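Local structure of putative alpha-L-fucosidase (Bacteroides thetaiotaomicron, 3EYP) at residues Gln317-Asp320 against Glu321-Thr325; Asp280-Cys283 against Thr284-Arg288. The protein probably hydrolyses alpha-L-fucosides as a member of glycosyl hydrolase family 29, with a TIM-barrel domain joined to an F5/8 type C domain. One frame throughout, in Å; residues are numbered along the deposited sequence.

Contact 1. Residues Gln317-Asp320 against Glu321-Thr325; sequences QGID and ETFST
Q317 and E321, four residues apart on helix 306-323, lie alongside each other and point the same way, a local example of how an i, i+4 pair can bring an amide to a carboxylate. The E321 side chain can be traced outward. Its CB packs beside Q317 O, and CG comes closer, 3.2 Å from Q317 O, the same oxygen that accepts the backbone N-H of E321. CG sits beside the backbone N (chi1 -63°) and the chain then runs extended, which carries the carboxylate out to the Q317 amide, with CD 3.6 Å from Q317 NE2. At the tip, in one of two modelled positions, Q317 NE2 donates to E321 OE2 over 2.9 Å at a fairly straight 163°, so this bond is probably only part-time. The acceptor lies almost in the amide plane, yet the donor comes from above the carboxylate plane, in keeping with the 73° between the two planes. E321 OE1 is bonded to S457 OG, a partner that does not depend on the glutamine.

At the next residue, G318 O is gripped twice by T322: its N and its OG1, the latter at 2.8 Å, arrive from opposite faces of the carbonyl plane. T322 OG1 also takes a bond from S457 N, which makes this hydroxyl a bridge between the helix and the C-terminal tail. I319 CG2 meets the F323 ring at CD2, 3.9 Å away, while T322 CG2 lies over one face of that ring.

This part of the helix lies between two parts of the fold: I319 and F323 rest on W279 of helix 275-283, and F323 reaches C380 and M382 of strand 380-385 and meets Y454 edge-to-face, at the junction of the barrel with the beta domain.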
loop_
_atom_site.group_PDB
_atom_site.type_symbol
_atom_site.label_atom_id
_atom_site.label_comp_id
_atom_site.label_asym_id
_atom_site.label_seq_id
_atom_site.Cartn_x
_atom_site.Cartn_y
_atom_site.Cartn_z
ATOM N N GLN A 317 -16.607 2.845 5.465
ATOM C CA GLN A 317 -17.602 3.681 6.171
ATOM C C GLN A 317 -17.013 4.261 7.443
ATOM O O GLN A 317 -17.161 5.451 7.751
ATOM C CB GLN A 317 -18.882 2.928 6.508
ATOM C CG GLN A 317 -19.924 3.907 7.030
ATOM C CD GLN A 317 -21.108 3.268 7.677
ATOM O OE1 GLN A 317 -21.516 2.166 7.315
ATOM N NE2 GLN A 317 -21.712 3.987 8.603
ATOM N N GLY A 318 -16.330 3.425 8.160
ATOM C CA GLY A 318 -15.646 3.841 9.379
ATOM C C GLY A 318 -14.606 4.921 9.147
ATOM O O GLY A 318 -14.515 5.904 9.894
ATOM N N ILE A 319 -13.810 4.743 8.104
ATOM C CA ILE A 319 -12.751 5.654 7.807
ATOM C C ILE A 319 -13.431 6.985 7.424
ATOM O O ILE A 319 -13.060 8.086 7.906
ATOM C CB ILE A 319 -11.788 5.151 6.646
ATOM C CG1 ILE A 319 -10.877 4.010 7.118
ATOM C CG2 ILE A 319 -10.840 6.249 6.157
ATOM C CD1 ILE A 319 -10.329 3.128 5.912
ATOM N N ASP A 320 -14.441 6.877 6.569
ATOM C CA ASP A 320 -15.110 8.078 6.064
ATOM C C ASP A 320 -15.708 8.889 7.192
ATOM O O ASP A 320 -15.446 10.087 7.304
ATOM C CB ASP A 320 -16.136 7.751 5.000
ATOM C CG ASP A 320 -15.489 7.461 3.640
ATOM O OD1 ASP A 320 -14.255 7.633 3.445
ATOM O OD2 ASP A 320 -16.249 7.040 2.763
ATOM N N GLU A 321 -16.413 8.216 8.089
ATOM C CA GLU A 321 -17.028 8.912 9.219
ATOM C C GLU A 321 -16.002 9.542 10.115
ATOM O O GLU A 321 -16.178 10.640 10.578
ATOM C CB GLU A 321 -17.917 8.031 10.070
ATOM C CG GLU A 321 -19.049 7.535 9.269
ATOM C CD GLU A 321 -20.061 6.825 10.060
ATOM O OE1 GLU A 321 -19.736 6.422 11.261
ATOM O OE2 GLU A 321 -21.183 6.695 9.443
ATOM N N THR A 322 -14.921 8.827 10.355
ATOM C CA THR A 322 -13.898 9.285 11.269
ATOM C C THR A 322 -13.277 10.604 10.811
ATOM O O THR A 322 -13.196 11.544 11.589
ATOM C CB THR A 322 -12.804 8.193 11.498
ATOM O OG1 THR A 322 -13.396 7.082 12.167
ATOM C CG2 THR A 322 -11.634 8.760 12.359
ATOM N N PHE A 323 -12.866 10.667 9.540
ATOM C CA PHE A 323 -12.074 11.790 9.001
ATOM C C PHE A 323 -12.923 12.871 8.283
ATOM O O PHE A 323 -12.412 13.838 7.751
ATOM C CB PHE A 323 -10.907 11.269 8.148
ATOM C CG PHE A 323 -9.955 10.385 8.943
ATOM C CD1 PHE A 323 -9.055 10.950 9.841
ATOM C CD2 PHE A 323 -10.014 8.990 8.850
ATOM C CE1 PHE A 323 -8.186 10.153 10.586
ATOM C CE2 PHE A 323 -9.136 8.176 9.608
ATOM C CZ PHE A 323 -8.240 8.744 10.458
ATOM N N SER A 324 -14.230 12.717 8.367
ATOM C CA SER A 324 -15.143 13.643 7.710
ATOM C C SER A 324 -15.099 15.001 8.393
ATOM O O SER A 324 -15.203 16.031 7.758
ATOM C CB SER A 324 -16.586 13.131 7.695
ATOM O OG SER A 324 -17.077 12.953 9.022
ATOM N N THR A 325 -14.891 15.011 9.681
ATOM C CA THR A 325 -14.939 16.261 10.421
ATOM C C THR A 325 -13.672 16.512 11.218
ATOM O O THR A 325 -13.463 15.918 12.272
ATOM C CB THR A 325 -16.203 16.312 11.323
ATOM O OG1 THR A 325 -17.364 16.105 10.496
ATOM C CG2 THR A 325 -16.340 17.664 12.039
#

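Contact 2. Residues Asp280-Cys283 against Thr284-Arg288; sequences DIYC and TSVGR
V286 lies over one face of the Y282 ring, and this CH-pi contact shows how a chain leaving a helix can fold back on its last turn. V286 CB stands 3.9 Å from the ring centroid, 18° off the normal and shifted toward the rim. Its two methyls spread over that face, CG1 3.6 Å from Y282 CZ and CG2 toward CE1. With Y282 CG anti to the backbone N (chi1 -180°), the ring swings round to meet the valine, and Y282 OH binds a glycerol.

On the valine's side of the ring, Y282 O receives two N-H groups, from G287 in the carbonyl plane at 3.0 Å and from S285 well above that plane. S285 OG donates to I281 O at 2.7 Å, tying the serine hydroxyl to the final turn. Farther on, T284 CG2 sits over one face of the R288 guanidinium, 3.6 Å above its plane, and R288 NH1 is hydrogen-bonded to A216 O.

The type I turn S285-R288 lies in the loop between helix 275-283 and strand 291-295 of the parallel sheet. I281, S285 and V286 pack on L292 of that strand, while Y282 and C283 touch I424 of strand 423-432, across the interface between the domains.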
loop_
_atom_site.group_PDB
_atom_site.type_symbol
_atom_site.label_atom_id
_atom_site.label_comp_id
_atom_site.label_asym_id
_atom_site.label_seq_id
_atom_site.Cartn_x
_atom_site.Cartn_y
_atom_site.Cartn_z
ATOM N N ASP A 280 -7.088 -1.350 12.621
ATOM C CA ASP A 280 -5.770 -1.369 13.233
ATOM C C ASP A 280 -4.713 -1.408 12.130
ATOM O O ASP A 280 -3.758 -0.665 12.099
ATOM C CB ASP A 280 -5.563 -2.619 14.084
ATOM C CG ASP A 280 -6.300 -2.569 15.392
ATOM O OD1 ASP A 280 -6.826 -1.491 15.722
ATOM O OD2 ASP A 280 -6.290 -3.596 16.126
ATOM N N ILE A 281 -4.920 -2.340 11.237
ATOM C CA ILE A 281 -4.014 -2.499 10.098
ATOM C C ILE A 281 -3.912 -1.262 9.227
ATOM O O ILE A 281 -2.805 -0.808 8.868
ATOM C CB ILE A 281 -4.394 -3.749 9.244
ATOM C CG1 ILE A 281 -4.045 -5.002 10.035
ATOM C CG2 ILE A 281 -3.675 -3.752 7.914
ATOM C CD1 ILE A 281 -4.661 -6.341 9.453
ATOM N N TYR A 282 -5.063 -0.693 8.919
ATOM C CA TYR A 282 -5.126 0.551 8.163
ATOM C C TYR A 282 -4.206 1.594 8.858
ATOM O O TYR A 282 -3.412 2.323 8.235
ATOM C CB TYR A 282 -6.579 1.080 8.090
ATOM C CG TYR A 282 -6.727 2.382 7.302
ATOM C CD1 TYR A 282 -6.888 2.382 5.914
ATOM C CD2 TYR A 282 -6.677 3.617 7.954
ATOM C CE1 TYR A 282 -6.977 3.579 5.203
ATOM C CE2 TYR A 282 -6.770 4.815 7.260
ATOM C CZ TYR A 282 -6.925 4.792 5.895
ATOM O OH TYR A 282 -7.077 5.959 5.211
ATOM N N CYS A 283 -4.316 1.652 10.176
ATOM C CA CYS A 283 -3.586 2.700 10.936
ATOM C C CYS A 283 -2.091 2.448 10.995
ATOM O O CYS A 283 -1.264 3.372 11.076
ATOM C CB CYS A 283 -4.183 2.860 12.341
ATOM S SG CYS A 283 -5.789 3.732 12.352
ATOM N N THR A 284 -1.738 1.197 10.872
ATOM C CA THR A 284 -0.323 0.767 10.872
ATOM C C THR A 284 0.236 0.519 9.506
ATOM O O THR A 284 1.316 -0.016 9.374
ATOM C CB THR A 284 -0.066 -0.469 11.806
ATOM O OG1 THR A 284 -0.802 -1.601 11.306
ATOM C CG2 THR A 284 -0.505 -0.155 13.203
ATOM N N SER A 285 -0.469 1.035 8.503
ATOM C CA SER A 285 -0.002 1.033 7.112
ATOM C C SER A 285 -0.215 2.377 6.461
ATOM O O SER A 285 0.691 3.195 6.355
ATOM C CB SER A 285 -0.722 -0.072 6.254
ATOM O OG SER A 285 -2.147 0.037 6.354
ATOM N N VAL A 286 -1.439 2.607 6.059
ATOM C CA VAL A 286 -1.786 3.899 5.539
ATOM C C VAL A 286 -1.414 5.012 6.579
ATOM O O VAL A 286 -0.945 6.089 6.222
ATOM C CB VAL A 286 -3.303 3.995 5.056
ATOM C CG1 VAL A 286 -3.636 5.438 4.633
ATOM C CG2 VAL A 286 -3.635 2.977 3.907
ATOM N N GLY A 287 -1.601 4.724 7.862
ATOM C CA GLY A 287 -1.332 5.712 8.905
ATOM C C GLY A 287 0.108 5.693 9.441
ATOM O O GLY A 287 0.381 6.247 10.475
ATOM N N ARG A 288 0.996 4.976 8.747
ATOM C CA ARG A 288 2.417 4.991 8.999
ATOM C C ARG A 288 3.221 5.111 7.716
ATOM O O ARG A 288 4.113 4.327 7.425
ATOM C CB ARG A 288 2.889 3.737 9.787
ATOM C CG ARG A 288 2.260 3.514 11.143
ATOM C CD ARG A 288 2.872 2.272 11.837
ATOM N NE ARG A 288 2.414 2.210 13.215
ATOM C CZ ARG A 288 2.729 1.244 14.061
ATOM N NH1 ARG A 288 3.481 0.239 13.667
ATOM N NH2 ARG A 288 2.285 1.295 15.305
#

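Contacts 1 and 2 follow in series along the chain, their centres about 15 Å apart, and lie on neighbouring helices that meet at one domain boundary. They touch directly where I319 CD1 packs against Y282 CE1 at 3.5 Å, so the Y282 ring is sandwiched, V286 on one face and I319 of helix 306-323 on the other. Contact 2 lies nearer the centre of the chain, about 10 Å from it against 19 Å for contact 1. The side chains of Y282 and F323 come within about 3 Å and 4 Å, respectively, of bound glycerol, probably carried over from crystallisation, and neither observation by itself marks a substrate site.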